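Local atomic coordinates of NAD(P)H dehydrogenase (quinone) (Mycobacterium tuberculosis, PDB entry 1XDI), a protein that uses FAD to reduce quinones such as menadione with NADH or NADPH and may contribute to virulence by raising resistance to reactive oxygen intermediates. Residues E118-P124 / G283-V289. Numbering follows the deposited sequence.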
loop_
_atom_site.group_PDB
_atom_site.type_symbol
_atom_site.label_atom_id
_atom_site.label_comp_id
_atom_site.label_asym_id
_atom_site.label_seq_id
_atom_site.Cartn_x
_atom_site.Cartn_y
_atom_site.Cartn_z
ATOM N N GLU A 118 24.278 -36.556 9.381
ATOM C CA GLU A 118 25.409 -35.776 9.828
ATOM C C GLU A 118 26.281 -35.394 8.633
ATOM O O GLU A 118 26.277 -36.086 7.615
ATOM C CB GLU A 118 26.166 -36.567 10.883
ATOM C CG GLU A 118 27.582 -36.861 10.573
ATOM C CD GLU A 118 28.095 -38.054 11.340
ATOM O OE1 GLU A 118 27.546 -39.159 11.149
ATOM O OE2 GLU A 118 29.052 -37.882 12.126
ATOM N N LEU A 119 26.979 -34.260 8.761
ATOM C CA LEU A 119 27.901 -33.733 7.748
ATOM C C LEU A 119 29.218 -34.494 7.771
ATOM O O LEU A 119 29.799 -34.669 8.849
ATOM C CB LEU A 119 28.211 -32.263 8.028
ATOM C CG LEU A 119 27.301 -31.243 7.396
ATOM C CD1 LEU A 119 27.137 -30.132 8.351
ATOM C CD2 LEU A 119 27.882 -30.764 6.106
ATOM N N ILE A 120 29.696 -34.962 6.611
ATOM C CA ILE A 120 30.977 -35.663 6.589
ATOM C C ILE A 120 31.988 -35.104 5.591
ATOM O O ILE A 120 32.889 -35.830 5.171
ATOM C CB ILE A 120 30.826 -37.164 6.306
ATOM C CG1 ILE A 120 30.255 -37.385 4.908
ATOM C CG2 ILE A 120 29.942 -37.819 7.340
ATOM C CD1 ILE A 120 30.058 -38.913 4.558
ATOM N N ASP A 121 31.866 -33.827 5.229
ATOM C CA ASP A 121 32.785 -33.184 4.278
ATOM C C ASP A 121 34.271 -33.462 4.452
ATOM O O ASP A 121 34.830 -33.340 5.545
ATOM C CB ASP A 121 32.605 -31.681 4.300
ATOM C CG ASP A 121 31.266 -31.253 3.782
ATOM O OD1 ASP A 121 30.287 -32.003 3.996
ATOM O OD2 ASP A 121 31.194 -30.163 3.175
ATOM N N SER A 122 34.906 -33.786 3.336
ATOM C CA SER A 122 36.323 -34.098 3.268
ATOM C C SER A 122 37.242 -33.059 3.944
ATOM O O SER A 122 37.965 -33.380 4.898
ATOM C CB SER A 122 36.694 -34.246 1.805
ATOM O OG SER A 122 37.820 -35.086 1.652
ATOM N N THR A 123 37.213 -31.831 3.423
ATOM C CA THR A 123 37.977 -30.667 3.906
ATOM C C THR A 123 36.914 -29.689 4.433
ATOM O O THR A 123 35.745 -30.032 4.452
ATOM C CB THR A 123 38.662 -29.982 2.754
ATOM O OG1 THR A 123 37.893 -28.813 2.386
ATOM C CG2 THR A 123 38.722 -30.943 1.545
ATOM N N PRO A 124 37.298 -28.476 4.898
ATOM C CA PRO A 124 36.161 -27.662 5.357
ATOM C C PRO A 124 35.649 -26.605 4.392
ATOM O O PRO A 124 34.573 -26.034 4.632
ATOM C CB PRO A 124 36.663 -27.018 6.653
ATOM C CG PRO A 124 37.665 -27.930 7.129
ATOM C CD PRO A 124 38.418 -28.271 5.821
ATOM N N GLY A 283 26.986 -33.560 17.592
ATOM C CA GLY A 283 27.176 -34.726 16.755
ATOM C C GLY A 283 26.626 -34.563 15.346
ATOM O O GLY A 283 26.115 -35.517 14.763
ATOM N N LEU A 284 26.758 -33.370 14.775
ATOM C CA LEU A 284 26.228 -33.110 13.435
ATOM C C LEU A 284 27.338 -32.931 12.427
ATOM O O LEU A 284 27.085 -32.813 11.218
ATOM C CB LEU A 284 25.357 -31.841 13.430
ATOM C CG LEU A 284 24.121 -31.903 14.305
ATOM C CD1 LEU A 284 23.393 -30.612 14.236
ATOM C CD2 LEU A 284 23.282 -33.061 13.878
ATOM N N GLY A 285 28.567 -32.887 12.945
ATOM C CA GLY A 285 29.732 -32.691 12.103
ATOM C C GLY A 285 29.871 -31.262 11.626
ATOM O O GLY A 285 30.445 -31.024 10.561
ATOM N N LEU A 286 29.346 -30.313 12.405
ATOM C CA LEU A 286 29.431 -28.906 12.056
ATOM C C LEU A 286 30.892 -28.479 12.100
ATOM O O LEU A 286 31.238 -27.412 11.618
ATOM C CB LEU A 286 28.630 -28.074 13.035
ATOM C CG LEU A 286 27.143 -28.407 13.136
ATOM C CD1 LEU A 286 26.551 -27.901 14.450
ATOM C CD2 LEU A 286 26.458 -27.795 11.943
ATOM N N GLU A 287 31.748 -29.327 12.672
ATOM C CA GLU A 287 33.183 -29.055 12.748
ATOM C C GLU A 287 33.805 -29.230 11.398
ATOM O O GLU A 287 34.726 -28.511 11.058
ATOM C CB GLU A 287 33.904 -30.041 13.648
ATOM C CG GLU A 287 33.067 -30.624 14.767
ATOM C CD GLU A 287 32.748 -32.113 14.585
ATOM O OE1 GLU A 287 33.647 -32.897 14.161
ATOM O OE2 GLU A 287 31.593 -32.493 14.896
ATOM N N ARG A 288 33.329 -30.230 10.660
ATOM C CA ARG A 288 33.879 -30.542 9.356
ATOM C C ARG A 288 33.633 -29.426 8.366
ATOM O O ARG A 288 34.216 -29.388 7.272
ATOM C CB ARG A 288 33.307 -31.877 8.829
ATOM C CG ARG A 288 33.857 -33.083 9.590
ATOM C CD ARG A 288 33.455 -34.449 9.022
ATOM N NE ARG A 288 33.738 -35.488 10.013
ATOM C CZ ARG A 288 32.858 -36.006 10.886
ATOM N NH1 ARG A 288 31.571 -35.616 10.925
ATOM N NH2 ARG A 288 33.284 -36.917 11.764
ATOM N N VAL A 289 32.815 -28.479 8.762
ATOM C CA VAL A 289 32.539 -27.434 7.831
ATOM C C VAL A 289 32.876 -26.011 8.312
ATOM O O VAL A 289 32.549 -25.021 7.638
ATOM C CB VAL A 289 31.090 -27.631 7.373
ATOM C CG1 VAL A 289 30.222 -26.420 7.688
ATOM C CG2 VAL A 289 31.108 -28.023 5.916
#
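Leu119 donates its backbone N-H to Leu284 O (N to O 2.9 Å), the one backbone hydrogen bond joining strand end 118-119 to loop 283-289. It illustrates how a Rossmann-type FAD domain fastens a loop distant in sequence to the small antiparallel sheet of strands 116-119, 129-134 and 140-145. The donor lies above the carbonyl plane of Leu284, 37° out of it; Leu284 CB points away from the strand, and the side chain touches the bound FAD. Past this bond the loop makes a type I beta turn, Gly285 to Arg288, closed by Arg288 N on Gly285 O.

With CG anti to its carbonyl carbon and the chain extended from CG to NE, Arg288 runs beside Asp121 and Ile120 back to the strand end. Its CD packs on Ile120 CA, and NH1 hydrogen-bonds to Leu119 O at 2.9 Å, with an N-H...O angle of 140°. NH1 also pairs with Glu118 OE2 in a longer salt bridge of 3.6 Å, the carboxylate and guanidinium planes 62° apart; Glu118 OE1 meets Arg116. On the buried side, Leu119 sets CD1 against Leu286 CD2 and CD2 against Val289 CG2. The Asp121 carboxylate, hydrogen-bonded through OD2 to His129 ND1 and through OD1 to Arg130 N, rests OD2 3.5 Å from Val289 CG2.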